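Local coordinates for penaeus monodon metallodensovirus major capsid protein (Penaeus monodon metallodensovirus, PDB 6WH7), which forms, in 60 copies, the icosahedral shell of a shrimp-infecting densovirus and presumably encloses its genome, at residues I83-M88 / R266-H271; N243-A248 / N343-P348. All coordinates share one frame; numbering follows the deposited sequence.

Contact 1 (I83-M88 / R266-H271); sequences IPWNVM and RGMAGH
The contact belongs to the interior of the capsid jelly roll, where W85, on the type I turn P84-V87 just past strand 79-83, slots its indole between M268, in the loop before strand 270-274, and H271 on that strand. A chi1 of 81° sets the indole between the backbone N and the carbonyl carbon of its own residue, and from there it reaches across to segment 266-271. On one face M268 SD stands almost squarely over the six-membered ring of W85, 3.5 Å from its centroid, a Met-aromatic contact. The opposite face carries the imidazole of H271, stacked face to face on the five-membered ring of W85 with centroids 3.8 Å apart and planes only 10° from parallel; the imidazole lies centred over W85 CE2. The rim of the indole is tied as well: W85 NE1 donates to A269 O over 2.7 Å, with the acceptor in the ring plane, so this bond and the two covered faces together fix how the indole is turned. The bend at chi3 of M268 folds its methyl back onto the turn, CE meeting N86 CB at 3.6 Å. At the other end I83 N donates to H271 O (2.8 Å), and I83 CB packs on H271 CB. H271 ND1 is hydrogen-bonded to Y126, while F220 and H159 meet the imidazole edge to face. Y126 and F220 come from strands of the other sheet, so the stack sits between the two layers, as expected for the core of a viral jelly roll, here beside neighbouring strands fitting C and H of the CHEF sheet.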
loop_
_atom_site.group_PDB
_atom_site.type_symbol
_atom_site.label_atom_id
_atom_site.label_comp_id
_atom_site.label_asym_id
_atom_site.label_seq_id
_atom_site.Cartn_x
_atom_site.Cartn_y
_atom_site.Cartn_z
ATOM N N ILE A 83 21.904 -23.656 -93.932
ATOM C CA ILE A 83 21.607 -22.273 -93.586
ATOM C C ILE A 83 22.933 -21.529 -93.565
ATOM O O ILE A 83 23.744 -21.750 -92.657
ATOM C CB ILE A 83 20.895 -22.164 -92.231
ATOM C CG1 ILE A 83 19.735 -23.150 -92.150
ATOM C CG2 ILE A 83 20.386 -20.765 -92.018
ATOM C CD1 ILE A 83 18.754 -23.003 -93.223
ATOM N N PRO A 84 23.198 -20.641 -94.506
ATOM C CA PRO A 84 24.477 -19.924 -94.531
ATOM C C PRO A 84 24.509 -18.820 -93.483
ATOM O O PRO A 84 24.841 -17.673 -93.773
ATOM C CB PRO A 84 24.522 -19.364 -95.951
ATOM C CG PRO A 84 23.118 -19.142 -96.278
ATOM C CD PRO A 84 22.319 -20.201 -95.596
ATOM N N TRP A 85 24.163 -19.170 -92.256
ATOM C CA TRP A 85 23.972 -18.182 -91.213
ATOM C C TRP A 85 25.285 -17.791 -90.575
ATOM O O TRP A 85 25.298 -16.943 -89.684
ATOM C CB TRP A 85 23.024 -18.734 -90.155
ATOM C CG TRP A 85 23.692 -19.638 -89.185
ATOM C CD1 TRP A 85 24.236 -20.853 -89.434
ATOM C CD2 TRP A 85 23.791 -19.435 -87.776
ATOM N NE1 TRP A 85 24.744 -21.389 -88.279
ATOM C CE2 TRP A 85 24.466 -20.537 -87.244
ATOM C CE3 TRP A 85 23.395 -18.409 -86.915
ATOM C CZ2 TRP A 85 24.748 -20.646 -85.894
ATOM C CZ3 TRP A 85 23.673 -18.522 -85.582
ATOM C CH2 TRP A 85 24.346 -19.631 -85.080
ATOM N N ASN A 86 26.381 -18.416 -90.983
ATOM C CA ASN A 86 27.702 -18.023 -90.541
ATOM C C ASN A 86 28.391 -17.080 -91.509
ATOM O O ASN A 86 29.545 -16.722 -91.286
ATOM C CB ASN A 86 28.572 -19.252 -90.268
ATOM C CG ASN A 86 28.697 -20.160 -91.451
ATOM O OD1 ASN A 86 27.897 -20.109 -92.376
ATOM N ND2 ASN A 86 29.718 -20.999 -91.437
ATOM N N VAL A 87 27.705 -16.654 -92.557
ATOM C CA VAL A 87 28.261 -15.763 -93.560
ATOM C C VAL A 87 27.783 -14.350 -93.261
ATOM O O VAL A 87 26.597 -14.136 -92.997
ATOM C CB VAL A 87 27.840 -16.205 -94.970
ATOM C CG1 VAL A 87 28.438 -15.305 -96.016
ATOM C CG2 VAL A 87 28.228 -17.638 -95.195
ATOM N N MET A 88 28.708 -13.389 -93.282
ATOM C CA MET A 88 28.329 -11.992 -93.094
ATOM C C MET A 88 27.333 -11.547 -94.148
ATOM O O MET A 88 26.379 -10.826 -93.848
ATOM C CB MET A 88 29.567 -11.099 -93.132
ATOM C CG MET A 88 30.469 -11.194 -91.935
ATOM S SD MET A 88 29.711 -10.563 -90.442
ATOM C CE MET A 88 29.608 -8.830 -90.853
ATOM N N ARG A 266 35.398 -19.183 -80.592
ATOM C CA ARG A 266 33.992 -18.843 -80.718
ATOM C C ARG A 266 33.602 -19.125 -82.157
ATOM O O ARG A 266 34.190 -18.560 -83.080
ATOM C CB ARG A 266 33.734 -17.385 -80.356
ATOM C CG ARG A 266 32.284 -17.035 -80.224
ATOM C CD ARG A 266 32.127 -15.557 -80.033
ATOM N NE ARG A 266 32.743 -15.087 -78.805
ATOM C CZ ARG A 266 32.115 -14.993 -77.643
ATOM N NH1 ARG A 266 30.838 -15.320 -77.552
ATOM N NH2 ARG A 266 32.761 -14.555 -76.580
ATOM N N GLY A 267 32.626 -20.000 -82.348
ATOM C CA GLY A 267 32.222 -20.369 -83.686
ATOM C C GLY A 267 30.741 -20.645 -83.704
ATOM O O GLY A 267 30.082 -20.668 -82.666
ATOM N N MET A 268 30.212 -20.842 -84.900
ATOM C CA MET A 268 28.795 -21.118 -85.068
ATOM C C MET A 268 28.590 -22.500 -85.647
ATOM O O MET A 268 29.243 -22.874 -86.620
ATOM C CB MET A 268 28.121 -20.075 -85.950
ATOM C CG MET A 268 28.060 -18.744 -85.285
ATOM S SD MET A 268 26.929 -17.608 -86.059
ATOM C CE MET A 268 27.878 -17.174 -87.432
ATOM N N ALA A 269 27.676 -23.243 -85.045
ATOM C CA ALA A 269 27.363 -24.577 -85.504
ATOM C C ALA A 269 26.589 -24.524 -86.812
ATOM O O ALA A 269 25.953 -23.524 -87.151
ATOM C CB ALA A 269 26.561 -25.327 -84.448
ATOM N N GLY A 270 26.673 -25.617 -87.565
ATOM C CA GLY A 270 25.951 -25.693 -88.818
ATOM C C GLY A 270 24.471 -25.776 -88.568
ATOM O O GLY A 270 24.012 -26.594 -87.766
ATOM N N HIS A 271 23.712 -24.915 -89.224
ATOM C CA HIS A 271 22.265 -24.998 -89.173
ATOM C C HIS A 271 21.749 -25.561 -90.482
ATOM O O HIS A 271 22.224 -25.200 -91.559
ATOM C CB HIS A 271 21.612 -23.656 -88.868
ATOM C CG HIS A 271 21.846 -23.183 -87.471
ATOM N ND1 HIS A 271 21.335 -22.000 -86.995
ATOM C CD2 HIS A 271 22.561 -23.719 -86.459
ATOM C CE1 HIS A 271 21.697 -21.842 -85.737
ATOM N NE2 HIS A 271 22.450 -22.868 -85.390
#

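Contact 2 (N243-A248 / N343-P348); sequences NDSMNA and NIQFGP
Turned away from its own carbonyl carbon (chi1 -67°), the carboxamide of N243 lies against the backbone carbonyls of F346 and G347. As modelled, N243 ND2 stands 3.0 Å from F346 O and 3.1 Å from G347 O, but neither approach has the angle of a hydrogen bond; ND2 is instead weakly bonded to Q241 OE1. M246 takes another route: its chain runs out extended through chi2 and then bends at chi3 (88°), which carries the methyl CE over the backbone to 3.8 Å from both Q345 O and F346 O. The same methyl touches Q345 CB. S245 packs alongside Q345, its OG 3.7 Å from Q345 CB and its CB 3.7 Å from Q345 OE1. Because G347 has no side chain, the partner loop can come close to its backbone, and D244 OD1 lies 3.4 Å from G347 CA. The 243-248 segment is part of the long excursion between the strands that fit G and H of the jelly roll; parvoviral capsids use such inserted loops to build much of their outer surface. Within it, the short piece N243-M246 is closed by N243 N donating to M246 O (2.6 Å). Its partner is the end of strand 340-345, which pairs with strand 169-179 and runs on without regular structure through F346 and G347. D244 OD2 has its polar partner in Q165. A second subunit adjoins the same region, packing L325 on D244 and N322 on P348, and N243 makes backbone hydrogen bonds to that subunit.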
loop_
_atom_site.group_PDB
_atom_site.type_symbol
_atom_site.label_atom_id
_atom_site.label_comp_id
_atom_site.label_asym_id
_atom_site.label_seq_id
_atom_site.Cartn_x
_atom_site.Cartn_y
_atom_site.Cartn_z
ATOM N N ASN A 243 37.863 -21.053 -85.109
ATOM C CA ASN A 243 37.398 -22.405 -85.376
ATOM C C ASN A 243 38.569 -23.288 -85.759
ATOM O O ASN A 243 39.707 -22.837 -85.877
ATOM C CB ASN A 243 36.395 -22.441 -86.530
ATOM C CG ASN A 243 35.119 -21.767 -86.201
ATOM O OD1 ASN A 243 34.775 -21.610 -85.042
ATOM N ND2 ASN A 243 34.387 -21.372 -87.221
ATOM N N ASP A 244 38.263 -24.561 -85.992
ATOM C CA ASP A 244 39.158 -25.407 -86.762
ATOM C C ASP A 244 39.252 -24.945 -88.205
ATOM O O ASP A 244 40.270 -25.172 -88.864
ATOM C CB ASP A 244 38.667 -26.849 -86.725
ATOM C CG ASP A 244 37.224 -26.975 -87.162
ATOM O OD1 ASP A 244 36.519 -25.951 -87.181
ATOM O OD2 ASP A 244 36.804 -28.082 -87.542
ATOM N N SER A 245 38.177 -24.368 -88.729
ATOM C CA SER A 245 38.147 -23.935 -90.115
ATOM C C SER A 245 38.750 -22.553 -90.298
ATOM O O SER A 245 39.346 -22.271 -91.340
ATOM C CB SER A 245 36.709 -23.944 -90.628
ATOM O OG SER A 245 36.154 -25.242 -90.578
ATOM N N MET A 246 38.602 -21.679 -89.311
ATOM C CA MET A 246 38.760 -20.265 -89.585
ATOM C C MET A 246 39.151 -19.501 -88.333
ATOM O O MET A 246 38.932 -19.952 -87.211
ATOM C CB MET A 246 37.470 -19.713 -90.178
ATOM C CG MET A 246 36.290 -19.758 -89.254
ATOM S SD MET A 246 34.761 -19.454 -90.142
ATOM C CE MET A 246 34.324 -21.093 -90.682
ATOM N N ASN A 247 39.744 -18.331 -88.546
ATOM C CA ASN A 247 40.066 -17.414 -87.467
ATOM C C ASN A 247 39.499 -16.036 -87.774
ATOM O O ASN A 247 39.274 -15.673 -88.928
ATOM C CB ASN A 247 41.581 -17.360 -87.190
ATOM C CG ASN A 247 42.400 -17.044 -88.410
ATOM O OD1 ASN A 247 41.958 -16.343 -89.314
ATOM N ND2 ASN A 247 43.615 -17.555 -88.439
ATOM N N ALA A 248 39.259 -15.273 -86.709
ATOM C CA ALA A 248 38.487 -14.043 -86.813
ATOM C C ALA A 248 39.281 -12.885 -87.399
ATOM O O ALA A 248 38.703 -12.040 -88.085
ATOM C CB ALA A 248 37.944 -13.654 -85.441
ATOM N N ASN A 343 31.924 -24.196 -101.051
ATOM C CA ASN A 343 31.585 -24.989 -99.886
ATOM C C ASN A 343 31.341 -24.034 -98.734
ATOM O O ASN A 343 31.734 -22.868 -98.783
ATOM C CB ASN A 343 32.683 -26.011 -99.567
ATOM C CG ASN A 343 34.034 -25.375 -99.320
ATOM O OD1 ASN A 343 34.149 -24.348 -98.662
ATOM N ND2 ASN A 343 35.067 -25.968 -99.894
ATOM N N ILE A 344 30.673 -24.534 -97.704
ATOM C CA ILE A 344 30.441 -23.772 -96.489
ATOM C C ILE A 344 31.058 -24.536 -95.333
ATOM O O ILE A 344 30.740 -25.709 -95.113
ATOM C CB ILE A 344 28.950 -23.501 -96.246
ATOM C CG1 ILE A 344 28.408 -22.554 -97.311
ATOM C CG2 ILE A 344 28.745 -22.889 -94.891
ATOM C CD1 ILE A 344 26.919 -22.381 -97.266
ATOM N N GLN A 345 31.950 -23.876 -94.616
ATOM C CA GLN A 345 32.570 -24.382 -93.407
ATOM C C GLN A 345 31.783 -23.879 -92.211
ATOM O O GLN A 345 31.254 -22.768 -92.231
ATOM C CB GLN A 345 34.009 -23.898 -93.323
ATOM C CG GLN A 345 34.867 -24.382 -94.446
ATOM C CD GLN A 345 36.189 -23.674 -94.486
ATOM O OE1 GLN A 345 36.309 -22.544 -94.023
ATOM N NE2 GLN A 345 37.195 -24.332 -95.040
ATOM N N PHE A 346 31.686 -24.697 -91.166
ATOM C CA PHE A 346 30.951 -24.270 -89.980
ATOM C C PHE A 346 31.832 -24.162 -88.744
ATOM O O PHE A 346 32.077 -23.043 -88.290
ATOM C CB PHE A 346 29.731 -25.154 -89.753
ATOM C CG PHE A 346 28.644 -24.891 -90.736
ATOM C CD1 PHE A 346 27.891 -23.740 -90.637
ATOM C CD2 PHE A 346 28.369 -25.774 -91.750
ATOM C CE1 PHE A 346 26.896 -23.478 -91.528
ATOM C CE2 PHE A 346 27.368 -25.512 -92.642
ATOM C CZ PHE A 346 26.631 -24.365 -92.527
ATOM N N GLY A 347 32.307 -25.253 -88.170
ATOM C CA GLY A 347 33.194 -25.094 -87.047
ATOM C C GLY A 347 32.525 -24.498 -85.825
ATOM O O GLY A 347 32.793 -23.358 -85.451
ATOM N N PRO A 348 31.586 -25.219 -85.226
ATOM C CA PRO A 348 30.931 -24.717 -84.016
ATOM C C PRO A 348 31.927 -24.441 -82.904
ATOM O O PRO A 348 33.087 -24.847 -82.943
ATOM C CB PRO A 348 29.997 -25.861 -83.628
ATOM C CG PRO A 348 30.638 -27.047 -84.183
ATOM C CD PRO A 348 31.219 -26.617 -85.484
#

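Contacts 1 and 2 adjoin, with centres about 8 Å apart, and their segments alternate along the chain. They touch at several points. N86, beside the tryptophan of contact 1, points ND2 toward Q345 O of contact 2 in a weak hydrogen bond, and F346 lies against both sides of contact 1, its CD1 3.4 Å from N86 ND2 and 3.3 Å from G270 CA. N243 OD1 also approaches G267 CA, at 3.1 Å. Contact 1 is the deeper, its centre about 5 Å from that of the chain and touched by no other subunit; contact 2, about 11 Å out, carries this packing to a subunit interface.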